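Local coordinates for protein nucleoside-triphosphatase THEP1 (Aquifex aeolicus, PDB 1YE8) that hydrolyses nucleoside triphosphates (ATP, GTP, CTP, TTP and UTP) to the diphosphate and phosphate, and lacks kinase activity, at residues T15-I20 and N132-I137; I49-G54 and E81-P86; K57-K62 and G109-F114; S66-G71 and V75-F80; R90-A95 and R119-Q124. All coordinates share one frame; numbering follows the deposited sequence.

Contact 1 of 5, residues T15-I20 and N132-I137; sequences TLVKKI and NVVATI
V17, on the helix that follows the P-loop, rests its CG2 methyl on CG2 of T136 at 3.6 Å, the two side chains meeting at a slant. This is helix-on-sheet packing in a P-loop NTPase core of the RecA-like kind: helix 13-24 lies on the parallel sheet and runs nearly antiparallel to strand 132-136, with the axes of the short segments 9.8 Å apart at 161°. One turn along the helix, I20 and V134 meet end to end, CD1 of I20 lying 4.0 Å from CG1 of V134. The same V134 methyl is 4.4 Å from CG2 of V17, so a single strand residue serves both helix positions. V134 and T136 alternate with A135, which turns its methyl from the helix and meets I108 instead.

A second shell backs this buried hydrocarbon patch. I104 of strand 102-105 supports V17, I5 of strand 2-6 supports V134, and L169 and I172 of helix 168-175 touch I20. T136 carries the layer to the nucleotide site: its side chain is about 4 Å from that of K13, inferred to bind ATP, and about 6 Å from a bound magnesium ion. With chi1 at 56°, T136 spends its methyl on V17 and keeps its hydroxyl for another partner, OG1 being hydrogen-bonded to OD1 of D106, a residue of the predicted ATP site.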
# COMPACT_ATOMS: atom_id res chain seq x y z
N THR A 15 0.18 -5.17 -9.14
CA THR A 15 1.10 -5.97 -9.94
C THR A 15 2.50 -5.38 -9.90
O THR A 15 3.47 -6.11 -9.72
CB THR A 15 0.59 -6.03 -11.39
OG1 THR A 15 -0.54 -6.90 -11.43
CG2 THR A 15 1.62 -6.69 -12.33
N LEU A 16 2.60 -4.07 -10.07
CA LEU A 16 3.89 -3.41 -9.98
C LEU A 16 4.49 -3.55 -8.57
O LEU A 16 5.68 -3.86 -8.43
CB LEU A 16 3.76 -1.94 -10.37
CG LEU A 16 5.00 -1.07 -10.21
CD1 LEU A 16 6.20 -1.60 -11.03
CD2 LEU A 16 4.67 0.35 -10.63
N VAL A 17 3.68 -3.30 -7.54
CA VAL A 17 4.16 -3.48 -6.17
C VAL A 17 4.72 -4.90 -5.94
O VAL A 17 5.78 -5.04 -5.34
CB VAL A 17 3.09 -3.09 -5.13
CG1 VAL A 17 3.50 -3.53 -3.72
CG2 VAL A 17 2.86 -1.59 -5.15
N LYS A 18 4.03 -5.92 -6.45
CA LYS A 18 4.50 -7.30 -6.30
C LYS A 18 5.86 -7.51 -6.99
O LYS A 18 6.74 -8.19 -6.45
CB LYS A 18 3.45 -8.28 -6.79
CG LYS A 18 2.26 -8.37 -5.83
CD LYS A 18 1.11 -9.18 -6.40
CE LYS A 18 1.46 -10.65 -6.56
NZ LYS A 18 0.28 -11.39 -7.08
N LYS A 19 6.04 -6.90 -8.15
CA LYS A 19 7.33 -6.98 -8.85
C LYS A 19 8.42 -6.31 -8.02
O LYS A 19 9.55 -6.81 -7.95
CB LYS A 19 7.26 -6.28 -10.21
CG LYS A 19 6.48 -6.98 -11.30
CD LYS A 19 6.36 -6.05 -12.52
CE LYS A 19 5.63 -6.69 -13.67
NZ LYS A 19 5.58 -5.73 -14.80
N ILE A 20 8.09 -5.18 -7.40
CA ILE A 20 9.04 -4.47 -6.54
C ILE A 20 9.42 -5.33 -5.34
O ILE A 20 10.62 -5.44 -5.00
CB ILE A 20 8.47 -3.08 -6.11
CG1 ILE A 20 8.37 -2.13 -7.30
CG2 ILE A 20 9.32 -2.46 -5.03
CD1 ILE A 20 7.46 -0.91 -7.05
N ASN A 132 12.33 4.28 4.22
CA ASN A 132 11.94 4.11 2.82
C ASN A 132 10.60 3.42 2.70
O ASN A 132 10.29 2.49 3.47
CB ASN A 132 13.00 3.31 2.07
CG ASN A 132 14.37 3.93 2.17
OD1 ASN A 132 14.56 5.11 1.86
ND2 ASN A 132 15.34 3.14 2.62
N VAL A 133 9.79 3.87 1.74
CA VAL A 133 8.43 3.34 1.56
C VAL A 133 8.06 3.27 0.09
O VAL A 133 8.39 4.17 -0.68
CB VAL A 133 7.36 4.23 2.27
CG1 VAL A 133 5.97 3.58 2.19
CG2 VAL A 133 7.73 4.54 3.72
N VAL A 134 7.37 2.19 -0.28
CA VAL A 134 6.63 2.13 -1.55
C VAL A 134 5.16 1.99 -1.20
O VAL A 134 4.77 1.03 -0.53
CB VAL A 134 7.07 0.94 -2.43
CG1 VAL A 134 6.19 0.81 -3.67
CG2 VAL A 134 8.54 1.11 -2.82
N ALA A 135 4.35 2.95 -1.64
CA ALA A 135 2.91 2.95 -1.29
C ALA A 135 2.10 3.29 -2.52
O ALA A 135 2.60 3.94 -3.45
CB ALA A 135 2.61 3.94 -0.18
N THR A 136 0.85 2.85 -2.54
CA THR A 136 -0.05 3.21 -3.63
C THR A 136 -1.21 4.03 -3.07
O THR A 136 -1.63 3.87 -1.91
CB THR A 136 -0.63 1.96 -4.30
OG1 THR A 136 -1.28 1.14 -3.33
CG2 THR A 136 0.50 1.12 -4.91
N ILE A 137 -1.73 4.90 -3.92
CA ILE A 137 -2.94 5.67 -3.64
C ILE A 137 -3.81 5.72 -4.87
O ILE A 137 -3.30 5.65 -6.00
CB ILE A 137 -2.63 7.13 -3.16
CG1 ILE A 137 -1.76 7.89 -4.18
CG2 ILE A 137 -2.04 7.13 -1.75
CD1 ILE A 137 -1.59 9.35 -3.83

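Contact 2 of 5, residues I49-G54 and E81-P86; sequences IITTEG and EELAIP
I49 and L83 lie alongside, their side chains pointing past one another, where strand 46-51 packs against helix 77-97, and the course of I49 explains most of the contact. Its CB is directed at the helix, and the side chain then forks. The short branch, CG2 of I49, lies 3.9 Å from CD2 of L83 and 4.1 Å from CB of the same leucine. The long branch leaves with CG1 anti to the backbone N (chi1 176°) and stays extended, which carries CD1 of I49 along the helix surface to CB of A84 at 3.6 Å. The tip thus settles on a small side chain, where F31 of strand 31-36 and F80, one turn earlier on the same helix, also close in. T51, the next strand residue to face the helix, lies roughly perpendicular to L83, with CG2 of T51 4.2 Å from CB of L83.

T51 divides its labour between its branches. While the methyl packs, OG1 of T51 accepts from the backbone N of E53 at 3.1 Å, forming an ST turn, and has a further bond with K55 N. A type I turn is closed in the same place by G54 N bonding to T51 O at 2.9 Å, and it leads the chain into strand 56-61. The arrangement is that of a beta hairpin covered by a helix, the 49-51 and 81-86 segments running at 38° to each other, a two-layer alpha/beta packing set beside the RecA-like core.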
# COMPACT_ATOMS: atom_id res chain seq x y z
N ILE A 49 -5.98 -8.89 1.81
CA ILE A 49 -4.66 -8.38 2.19
C ILE A 49 -3.69 -9.56 2.19
O ILE A 49 -4.03 -10.65 2.68
CB ILE A 49 -4.70 -7.63 3.58
CG1 ILE A 49 -3.29 -7.20 3.99
CG2 ILE A 49 -5.39 -8.47 4.66
CD1 ILE A 49 -3.24 -6.19 5.12
N ILE A 50 -2.51 -9.37 1.61
CA ILE A 50 -1.47 -10.39 1.58
C ILE A 50 -0.20 -9.72 2.10
O ILE A 50 0.21 -8.70 1.56
CB ILE A 50 -1.26 -10.92 0.15
CG1 ILE A 50 -2.59 -11.48 -0.39
CG2 ILE A 50 -0.14 -11.97 0.14
CD1 ILE A 50 -2.52 -12.23 -1.73
N THR A 51 0.40 -10.26 3.16
CA THR A 51 1.63 -9.68 3.67
C THR A 51 2.87 -10.24 3.00
O THR A 51 2.82 -11.27 2.32
CB THR A 51 1.76 -9.81 5.19
OG1 THR A 51 2.10 -11.18 5.50
CG2 THR A 51 0.43 -9.49 5.91
N THR A 52 4.00 -9.59 3.24
CA THR A 52 5.28 -10.10 2.78
C THR A 52 5.69 -11.40 3.48
O THR A 52 6.69 -12.00 3.08
CB THR A 52 6.37 -9.06 2.97
OG1 THR A 52 6.25 -8.48 4.28
CG2 THR A 52 6.21 -7.90 1.97
N GLU A 53 4.93 -11.84 4.49
CA GLU A 53 5.15 -13.16 5.11
C GLU A 53 4.16 -14.20 4.63
O GLU A 53 4.15 -15.33 5.14
CB GLU A 53 5.13 -13.08 6.64
CG GLU A 53 6.26 -12.26 7.23
CD GLU A 53 7.66 -12.73 6.84
OE1 GLU A 53 7.86 -13.93 6.45
OE2 GLU A 53 8.58 -11.90 6.91
N GLY A 54 3.34 -13.85 3.65
CA GLY A 54 2.41 -14.80 3.07
C GLY A 54 1.13 -14.99 3.85
O GLY A 54 0.33 -15.88 3.54
N GLU A 81 -7.14 -5.01 9.98
CA GLU A 81 -6.17 -4.64 11.01
C GLU A 81 -5.40 -5.84 11.53
O GLU A 81 -4.23 -5.71 11.85
CB GLU A 81 -6.87 -3.94 12.18
CG GLU A 81 -7.31 -2.53 11.86
CD GLU A 81 -8.08 -1.83 12.98
OE1 GLU A 81 -8.51 -2.49 13.95
OE2 GLU A 81 -8.28 -0.61 12.86
N GLU A 82 -6.06 -6.99 11.59
CA GLU A 82 -5.44 -8.21 12.11
C GLU A 82 -4.11 -8.49 11.42
O GLU A 82 -3.16 -8.94 12.07
CB GLU A 82 -6.39 -9.40 11.92
CG GLU A 82 -5.97 -10.66 12.64
CD GLU A 82 -6.95 -11.80 12.45
OE1 GLU A 82 -8.16 -11.52 12.30
OE2 GLU A 82 -6.50 -12.97 12.45
N LEU A 83 -4.05 -8.23 10.12
CA LEU A 83 -2.84 -8.47 9.34
C LEU A 83 -2.06 -7.18 9.09
O LEU A 83 -0.84 -7.19 9.17
CB LEU A 83 -3.17 -9.16 8.00
CG LEU A 83 -3.27 -10.68 8.04
CD1 LEU A 83 -4.41 -11.15 8.95
CD2 LEU A 83 -3.43 -11.21 6.63
N ALA A 84 -2.75 -6.08 8.81
CA ALA A 84 -2.07 -4.84 8.40
C ALA A 84 -1.26 -4.23 9.53
O ALA A 84 -0.14 -3.77 9.31
CB ALA A 84 -3.06 -3.82 7.87
N ILE A 85 -1.82 -4.18 10.73
CA ILE A 85 -1.17 -3.40 11.78
C ILE A 85 0.14 -4.04 12.27
O ILE A 85 1.17 -3.36 12.30
CB ILE A 85 -2.16 -3.04 12.93
CG1 ILE A 85 -3.36 -2.27 12.36
CG2 ILE A 85 -1.43 -2.22 14.01
CD1 ILE A 85 -3.03 -0.95 11.62
N PRO A 86 0.13 -5.33 12.61
CA PRO A 86 1.39 -5.90 13.09
C PRO A 86 2.48 -5.90 12.02
O PRO A 86 3.63 -5.63 12.37
CB PRO A 86 1.01 -7.31 13.56
CG PRO A 86 -0.34 -7.57 13.05
CD PRO A 86 -1.00 -6.27 12.75

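Contact 3 of 5, residues K57-K62 and G109-F114; sequences KIFSSK and GKMELF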
# COMPACT_ATOMS: atom_id res chain seq x y z
N LYS A 57 -5.88 -12.60 4.16
CA LYS A 57 -7.24 -12.54 4.69
C LYS A 57 -8.12 -11.65 3.84
O LYS A 57 -7.72 -10.53 3.48
CB LYS A 57 -7.25 -12.01 6.13
CG LYS A 57 -8.62 -12.15 6.80
CD LYS A 57 -8.55 -11.94 8.30
CE LYS A 57 -7.75 -13.01 8.99
NZ LYS A 57 -8.40 -14.34 8.89
N ILE A 58 -9.32 -12.13 3.52
CA ILE A 58 -10.32 -11.29 2.87
C ILE A 58 -10.84 -10.30 3.90
O ILE A 58 -11.39 -10.68 4.93
CB ILE A 58 -11.50 -12.12 2.29
CG1 ILE A 58 -10.98 -13.04 1.18
CG2 ILE A 58 -12.58 -11.18 1.74
CD1 ILE A 58 -12.04 -14.02 0.61
N PHE A 59 -10.67 -9.01 3.62
CA PHE A 59 -11.17 -7.97 4.52
C PHE A 59 -12.28 -7.11 3.94
O PHE A 59 -12.86 -6.30 4.64
CB PHE A 59 -10.01 -7.08 5.01
CG PHE A 59 -9.45 -6.14 3.95
CD1 PHE A 59 -8.43 -6.57 3.10
CD2 PHE A 59 -9.91 -4.84 3.84
CE1 PHE A 59 -7.89 -5.70 2.13
CE2 PHE A 59 -9.39 -3.97 2.86
CZ PHE A 59 -8.36 -4.41 2.01
N SER A 60 -12.57 -7.27 2.65
CA SER A 60 -13.65 -6.52 2.03
C SER A 60 -14.32 -7.44 1.04
O SER A 60 -13.64 -8.11 0.26
CB SER A 60 -13.08 -5.30 1.31
OG SER A 60 -14.09 -4.60 0.60
N SER A 61 -15.65 -7.50 1.06
CA SER A 61 -16.37 -8.44 0.21
C SER A 61 -17.80 -7.99 -0.03
O SER A 61 -18.42 -7.40 0.85
CB SER A 61 -16.39 -9.85 0.84
OG SER A 61 -17.12 -10.79 0.04
N LYS A 62 -18.31 -8.30 -1.22
CA LYS A 62 -19.74 -8.19 -1.50
C LYS A 62 -20.60 -9.04 -0.55
O LYS A 62 -21.77 -8.73 -0.38
CB LYS A 62 -20.03 -8.52 -2.97
CG LYS A 62 -19.36 -7.53 -3.92
CD LYS A 62 -19.78 -7.72 -5.36
CE LYS A 62 -19.16 -6.64 -6.19
NZ LYS A 62 -19.92 -6.34 -7.41
N GLY A 109 -6.02 3.38 0.47
CA GLY A 109 -7.25 3.62 -0.26
C GLY A 109 -8.46 3.67 0.65
O GLY A 109 -8.34 3.48 1.87
N LYS A 110 -9.62 3.96 0.06
CA LYS A 110 -10.83 4.14 0.83
C LYS A 110 -11.17 2.97 1.76
O LYS A 110 -11.54 3.18 2.91
CB LYS A 110 -12.01 4.43 -0.10
CG LYS A 110 -13.24 4.91 0.66
CD LYS A 110 -13.15 6.40 0.96
CE LYS A 110 -14.45 6.94 1.52
NZ LYS A 110 -14.83 6.23 2.77
N MSE A 111 -11.02 1.74 1.27
CA MSE A 111 -11.36 0.57 2.09
C MSE A 111 -10.45 0.45 3.30
O MSE A 111 -10.92 0.21 4.42
CB MSE A 111 -11.33 -0.70 1.27
CG MSE A 111 -12.32 -0.65 0.14
SE MSE A 111 -12.26 -2.23 -0.94
CE MSE A 111 -10.36 -2.47 -1.11
N GLU A 112 -9.16 0.70 3.10
CA GLU A 112 -8.19 0.58 4.18
C GLU A 112 -8.33 1.72 5.20
O GLU A 112 -8.10 1.54 6.40
CB GLU A 112 -6.77 0.55 3.60
CG GLU A 112 -6.54 -0.67 2.72
CD GLU A 112 -6.91 -0.49 1.25
OE1 GLU A 112 -7.47 0.55 0.81
OE2 GLU A 112 -6.62 -1.43 0.48
N LEU A 113 -8.70 2.90 4.70
CA LEU A 113 -8.71 4.12 5.51
C LEU A 113 -9.87 4.17 6.51
O LEU A 113 -9.92 5.07 7.33
CB LEU A 113 -8.65 5.37 4.62
CG LEU A 113 -7.26 5.56 3.97
CD1 LEU A 113 -7.33 6.59 2.86
CD2 LEU A 113 -6.20 5.97 4.97
N PHE A 114 -10.79 3.19 6.47
CA PHE A 114 -11.78 3.07 7.54
C PHE A 114 -11.12 2.73 8.87
O PHE A 114 -11.73 2.93 9.92
CB PHE A 114 -12.81 2.00 7.20
CG PHE A 114 -13.85 2.43 6.21
CD1 PHE A 114 -14.76 3.43 6.52
CD2 PHE A 114 -13.95 1.79 4.99
CE1 PHE A 114 -15.75 3.80 5.59
CE2 PHE A 114 -14.93 2.16 4.07
CZ PHE A 114 -15.82 3.16 4.37
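S60 and M111 mark the closest approach of the two backbones, 7.5 Å between their CA atoms, at a classic beta bulge in which F59 and S60 both lie opposite F47, while 110-114 takes up helical backbone angles. Adjacent strand residues would normally face opposite ways; here F59 and S60 both turn toward the loop. The extended chain of M111, present as selenomethionine, sets SE 3.4 Å from OG of S60, and a bend beyond it turns CE toward the F59 ring. CB of M111 lies 4.1 Å from CE2 of F59, near the plane of the ring and at its edge. E112 also meets this edge: OE2 of E112 is 3.8 Å from CZ of F59, with the carboxylate and ring planes 51° apart. A bend at chi2 (88°) turns the carboxylate back, so that OE1 receives a weak bond from the N of G109, a residue of the predicted ATP site. The phenyl ring of F80 meets that of F59 and also touches E112.

The chemistry is mostly dispersion, with a carboxylate oxygen placed where the ring edge should be slightly positive. The S60 hydroxyl is buried without a polar partner in the model, and its neighbour across the contact is selenium, a soft and weakly polar atom.

Contact 4 of 5, residues S66-G71 and V75-F80; sequences SKKLVG and VNVQYF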
# COMPACT_ATOMS: atom_id res chain seq x y z
N SER A 66 -21.62 -4.79 6.60
CA SER A 66 -20.82 -3.78 7.29
C SER A 66 -21.45 -2.40 7.25
O SER A 66 -22.18 -2.09 6.31
CB SER A 66 -19.42 -3.69 6.66
OG SER A 66 -18.58 -2.87 7.44
N LYS A 67 -21.15 -1.59 8.25
CA LYS A 67 -21.47 -0.16 8.21
C LYS A 67 -20.45 0.59 7.34
O LYS A 67 -20.71 1.71 6.91
CB LYS A 67 -21.50 0.44 9.62
CG LYS A 67 -22.63 1.44 9.85
CD LYS A 67 -22.36 2.31 11.09
CE LYS A 67 -23.59 2.41 12.00
NZ LYS A 67 -24.32 3.71 11.86
N LYS A 68 -19.30 -0.04 7.10
CA LYS A 68 -18.23 0.56 6.30
C LYS A 68 -18.32 -0.02 4.90
O LYS A 68 -18.02 -1.19 4.67
CB LYS A 68 -16.85 0.30 6.94
CG LYS A 68 -16.79 0.56 8.45
CD LYS A 68 -17.17 1.99 8.81
CE LYS A 68 -17.54 2.11 10.29
NZ LYS A 68 -18.70 3.01 10.56
N LEU A 69 -18.80 0.81 3.98
CA LEU A 69 -19.11 0.36 2.63
C LEU A 69 -18.35 1.16 1.59
O LEU A 69 -18.23 2.38 1.71
CB LEU A 69 -20.62 0.52 2.35
CG LEU A 69 -21.57 -0.34 3.17
CD1 LEU A 69 -23.03 0.13 3.00
CD2 LEU A 69 -21.45 -1.83 2.82
N VAL A 70 -17.85 0.48 0.57
CA VAL A 70 -17.40 1.12 -0.67
C VAL A 70 -18.19 0.44 -1.78
O VAL A 70 -17.89 -0.70 -2.15
CB VAL A 70 -15.87 1.00 -0.89
CG1 VAL A 70 -15.46 1.61 -2.24
CG2 VAL A 70 -15.09 1.64 0.27
N GLY A 71 -19.20 1.15 -2.30
CA GLY A 71 -20.18 0.57 -3.20
C GLY A 71 -20.83 -0.65 -2.57
O GLY A 71 -21.44 -0.55 -1.49
N VAL A 75 -16.65 -3.65 4.28
CA VAL A 75 -15.29 -3.69 4.81
C VAL A 75 -15.29 -4.10 6.28
O VAL A 75 -15.98 -3.49 7.13
CB VAL A 75 -14.58 -2.33 4.67
CG1 VAL A 75 -13.17 -2.39 5.25
CG2 VAL A 75 -14.53 -1.90 3.21
N ASN A 76 -14.52 -5.15 6.57
CA ASN A 76 -14.32 -5.57 7.95
C ASN A 76 -12.99 -5.02 8.44
O ASN A 76 -11.89 -5.54 8.09
CB ASN A 76 -14.39 -7.09 8.07
CG ASN A 76 -14.40 -7.55 9.51
OD1 ASN A 76 -13.62 -7.05 10.33
ND2 ASN A 76 -15.28 -8.51 9.82
N VAL A 77 -13.09 -3.93 9.19
CA VAL A 77 -11.92 -3.19 9.65
C VAL A 77 -11.03 -4.09 10.52
O VAL A 77 -9.80 -4.01 10.44
CB VAL A 77 -12.35 -1.92 10.40
CG1 VAL A 77 -11.18 -1.30 11.18
CG2 VAL A 77 -12.97 -0.93 9.43
N GLN A 78 -11.65 -4.92 11.35
CA GLN A 78 -10.94 -5.82 12.25
C GLN A 78 -10.14 -6.86 11.46
O GLN A 78 -8.97 -7.13 11.78
CB GLN A 78 -11.92 -6.47 13.24
CG GLN A 78 -12.47 -5.49 14.31
CD GLN A 78 -13.36 -4.37 13.74
OE1 GLN A 78 -13.20 -3.20 14.11
NE2 GLN A 78 -14.30 -4.72 12.83
N TYR A 79 -10.73 -7.42 10.40
CA TYR A 79 -10.01 -8.38 9.58
C TYR A 79 -8.80 -7.73 8.90
O TYR A 79 -7.74 -8.33 8.82
CB TYR A 79 -10.91 -8.96 8.49
CG TYR A 79 -11.99 -9.92 8.97
CD1 TYR A 79 -12.10 -10.29 10.31
CD2 TYR A 79 -12.86 -10.49 8.05
CE1 TYR A 79 -13.10 -11.19 10.73
CE2 TYR A 79 -13.84 -11.39 8.45
CZ TYR A 79 -13.96 -11.73 9.79
OH TYR A 79 -14.96 -12.62 10.15
N PHE A 80 -8.99 -6.50 8.43
CA PHE A 80 -7.90 -5.77 7.80
C PHE A 80 -6.78 -5.54 8.82
O PHE A 80 -5.60 -5.83 8.55
CB PHE A 80 -8.40 -4.45 7.22
CG PHE A 80 -7.31 -3.56 6.72
CD1 PHE A 80 -6.64 -3.88 5.56
CD2 PHE A 80 -6.96 -2.40 7.41
CE1 PHE A 80 -5.59 -3.07 5.07
CE2 PHE A 80 -5.93 -1.57 6.94
CZ PHE A 80 -5.25 -1.91 5.76
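S66 and V75 are joined through the serine hydroxyl, which both gives and receives. OG of S66 donates to the carbonyl O of V75 at 2.7 Å, from 35° above the carbonyl plane, and accepts from the backbone N of K68 at 2.9 Å, an ST turn. K68 completes the circuit with its own carbonyl: the N of V75 bonds to O of K68 at 2.8 Å, nearly along the C=O axis. The N and O of both V75 and K68 are thereby engaged within one compact network, and the backbone N of N76 goes to the carbonyl of F59 on the neighbouring strand.

Apolar atoms fill in around these bonds. CB of K68 lies 4.2 Å from CB of V75, and CG of K68 is also 4.2 Å from CG2 of V77, before the lysine chain bends and leads its amine off. F114, in the loop before helix 116-126, touches both K68 and V77.

Where the strand gives way to the helix, N76 takes the N-cap position. OD1 of N76 accepts from the N of Y79 at 2.9 Å, with this donor standing 49° out of the amide plane, while ND2 of N76 sits 3.3 Å above the ring plane of Y79, over its centre. The whole is an edge hairpin of an antiparallel sheet, strands 69-70 and 73-75, running straight into an asparagine-capped helix.

Contact 5 of 5, residues R90-A95 and R119-Q124; sequences RAYREA and RDLVRQ
Y92 and Q124 both hold CG anti to the backbone N, with chi1 of -171° for the tyrosine, which directs the ring and the amide chain away from their own helices and into the gap between them. This is helix-helix packing on the sheet of the RecA-like core, between helix 77-97 and helix 116-126, the latter being the helix of the beta-alpha-beta crossover from strand 102-105 to strand 132-136. The glutamine chain runs athwart the tyrosine. CG of Q124 lies 3.7 Å from OH of Y92, while CD of Q124, at the head of the amide, is also 3.7 Å from CE2 of Y92. With their planes 63° apart, the amide meets the ring at a slant. L121, one turn back on the same helix, adds a looser touch, CD1 of L121 being 4.5 Å from CD2 of Y92.

The phenol is also held from outside the pair. Its OH is hydrogen-bonded to OD2 of D128, in the loop after helix 116-126, K96 makes a cation-pi contact with the ring, and V131 packs against the side chain. Q124 is exposed to solvent, whereas Y92 and L121 are buried.

Along helix 77-97, R90 and E94 stand one turn apart in a salt bridge, and R90 NH1 has a second carboxylate in E53. NE of R90 meets OE2 of E94 at 2.6 Å, with the oxygen only 3° out of the guanidinium plane.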
# COMPACT_ATOMS: atom_id res chain seq x y z
N ARG A 90 6.01 -3.79 12.59
CA ARG A 90 7.30 -4.45 12.39
C ARG A 90 8.12 -3.75 11.30
O ARG A 90 9.31 -3.46 11.50
CB ARG A 90 7.09 -5.92 12.02
CG ARG A 90 8.36 -6.62 11.63
CD ARG A 90 8.19 -8.06 11.18
NE ARG A 90 9.36 -8.41 10.40
CZ ARG A 90 9.43 -9.37 9.52
NH1 ARG A 90 8.39 -10.19 9.31
NH2 ARG A 90 10.57 -9.52 8.85
N ALA A 91 7.49 -3.48 10.16
CA ALA A 91 8.19 -2.83 9.05
C ALA A 91 8.80 -1.50 9.48
O ALA A 91 9.95 -1.22 9.17
CB ALA A 91 7.25 -2.62 7.88
N TYR A 92 8.04 -0.71 10.25
CA TYR A 92 8.50 0.60 10.72
C TYR A 92 9.66 0.44 11.71
O TYR A 92 10.68 1.14 11.57
CB TYR A 92 7.30 1.36 11.31
CG TYR A 92 7.57 2.81 11.65
CD1 TYR A 92 8.36 3.61 10.82
CD2 TYR A 92 7.00 3.39 12.78
CE1 TYR A 92 8.60 4.95 11.12
CE2 TYR A 92 7.22 4.73 13.08
CZ TYR A 92 8.02 5.49 12.25
OH TYR A 92 8.24 6.81 12.55
N ARG A 93 9.55 -0.48 12.67
CA ARG A 93 10.68 -0.69 13.59
C ARG A 93 11.93 -1.09 12.82
O ARG A 93 13.03 -0.58 13.08
CB ARG A 93 10.40 -1.79 14.62
CG ARG A 93 9.50 -1.39 15.75
CD ARG A 93 9.40 -2.46 16.83
NE ARG A 93 8.88 -3.71 16.28
CZ ARG A 93 7.59 -4.04 16.26
NH1 ARG A 93 6.67 -3.23 16.76
NH2 ARG A 93 7.23 -5.20 15.72
N GLU A 94 11.79 -2.03 11.89
CA GLU A 94 12.97 -2.54 11.19
C GLU A 94 13.56 -1.49 10.26
O GLU A 94 14.78 -1.36 10.17
CB GLU A 94 12.64 -3.81 10.42
CG GLU A 94 12.39 -5.03 11.27
CD GLU A 94 12.56 -6.29 10.48
OE1 GLU A 94 13.57 -6.39 9.74
OE2 GLU A 94 11.69 -7.16 10.55
N ALA A 95 12.69 -0.74 9.57
CA ALA A 95 13.14 0.25 8.59
C ALA A 95 13.83 1.45 9.22
O ALA A 95 14.67 2.08 8.59
CB ALA A 95 11.97 0.70 7.70
N ARG A 119 -4.80 4.68 9.62
CA ARG A 119 -4.56 6.10 9.32
C ARG A 119 -3.42 6.69 10.15
O ARG A 119 -2.52 7.36 9.62
CB ARG A 119 -5.82 6.93 9.55
CG ARG A 119 -6.99 6.60 8.65
CD ARG A 119 -8.12 7.62 8.69
NE ARG A 119 -8.69 7.87 10.01
CZ ARG A 119 -9.69 7.20 10.55
NH1 ARG A 119 -10.25 6.18 9.91
NH2 ARG A 119 -10.16 7.54 11.75
N ASP A 120 -3.44 6.42 11.45
CA ASP A 120 -2.45 7.01 12.35
C ASP A 120 -1.05 6.46 12.05
O ASP A 120 -0.07 7.20 12.04
CB ASP A 120 -2.82 6.76 13.82
CG ASP A 120 -4.11 7.47 14.23
OD1 ASP A 120 -4.55 8.42 13.54
OD2 ASP A 120 -4.78 7.10 15.21
N LEU A 121 -0.96 5.15 11.83
CA LEU A 121 0.33 4.54 11.54
C LEU A 121 0.87 4.98 10.16
O LEU A 121 2.07 5.27 10.02
CB LEU A 121 0.21 3.02 11.65
CG LEU A 121 1.49 2.21 11.48
CD1 LEU A 121 2.61 2.66 12.38
CD2 LEU A 121 1.15 0.76 11.78
N VAL A 122 -0.01 5.07 9.16
CA VAL A 122 0.39 5.61 7.86
C VAL A 122 0.94 7.04 7.98
O VAL A 122 1.98 7.34 7.40
CB VAL A 122 -0.75 5.54 6.84
CG1 VAL A 122 -0.53 6.46 5.62
CG2 VAL A 122 -0.95 4.09 6.41
N ARG A 123 0.25 7.90 8.74
CA ARG A 123 0.74 9.27 8.93
C ARG A 123 2.13 9.29 9.58
O ARG A 123 3.01 10.04 9.16
CB ARG A 123 -0.24 10.11 9.73
CG ARG A 123 -1.38 10.66 8.93
CD ARG A 123 -1.90 11.97 9.47
NE ARG A 123 -3.03 12.37 8.66
CZ ARG A 123 -4.26 11.97 8.87
NH1 ARG A 123 -4.55 11.16 9.89
NH2 ARG A 123 -5.22 12.38 8.06
N GLN A 124 2.33 8.45 10.59
CA GLN A 124 3.61 8.38 11.27
C GLN A 124 4.69 7.96 10.28
O GLN A 124 5.75 8.57 10.21
CB GLN A 124 3.54 7.42 12.46
CG GLN A 124 4.69 7.59 13.43
CD GLN A 124 4.54 6.78 14.70
OE1 GLN A 124 5.34 6.95 15.64
NE2 GLN A 124 3.55 5.90 14.75

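How the contacts relate
Contact 1 brackets the other four along the chain and has its centre closest to the centre of the molecule, in the parallel sheet with the P-loop helix. Contacts 2, 3 and 4 gather on the antiparallel sheet: 3 and 4 are centred only about 5 Å apart, and the centre of 2 lies about 13 Å from that of 3 on the adjoining strand, bonded to it through I49 N and K57 O. Helix 77-97 runs through contacts 4, 2 and 5 in chain order, linking the far hairpin to helix 116-126. R119 bonds L113 O, tying contact 5 to contact 3. Helix 77-97 is thus one of the elements that join the antiparallel layer to the nucleotide-binding core.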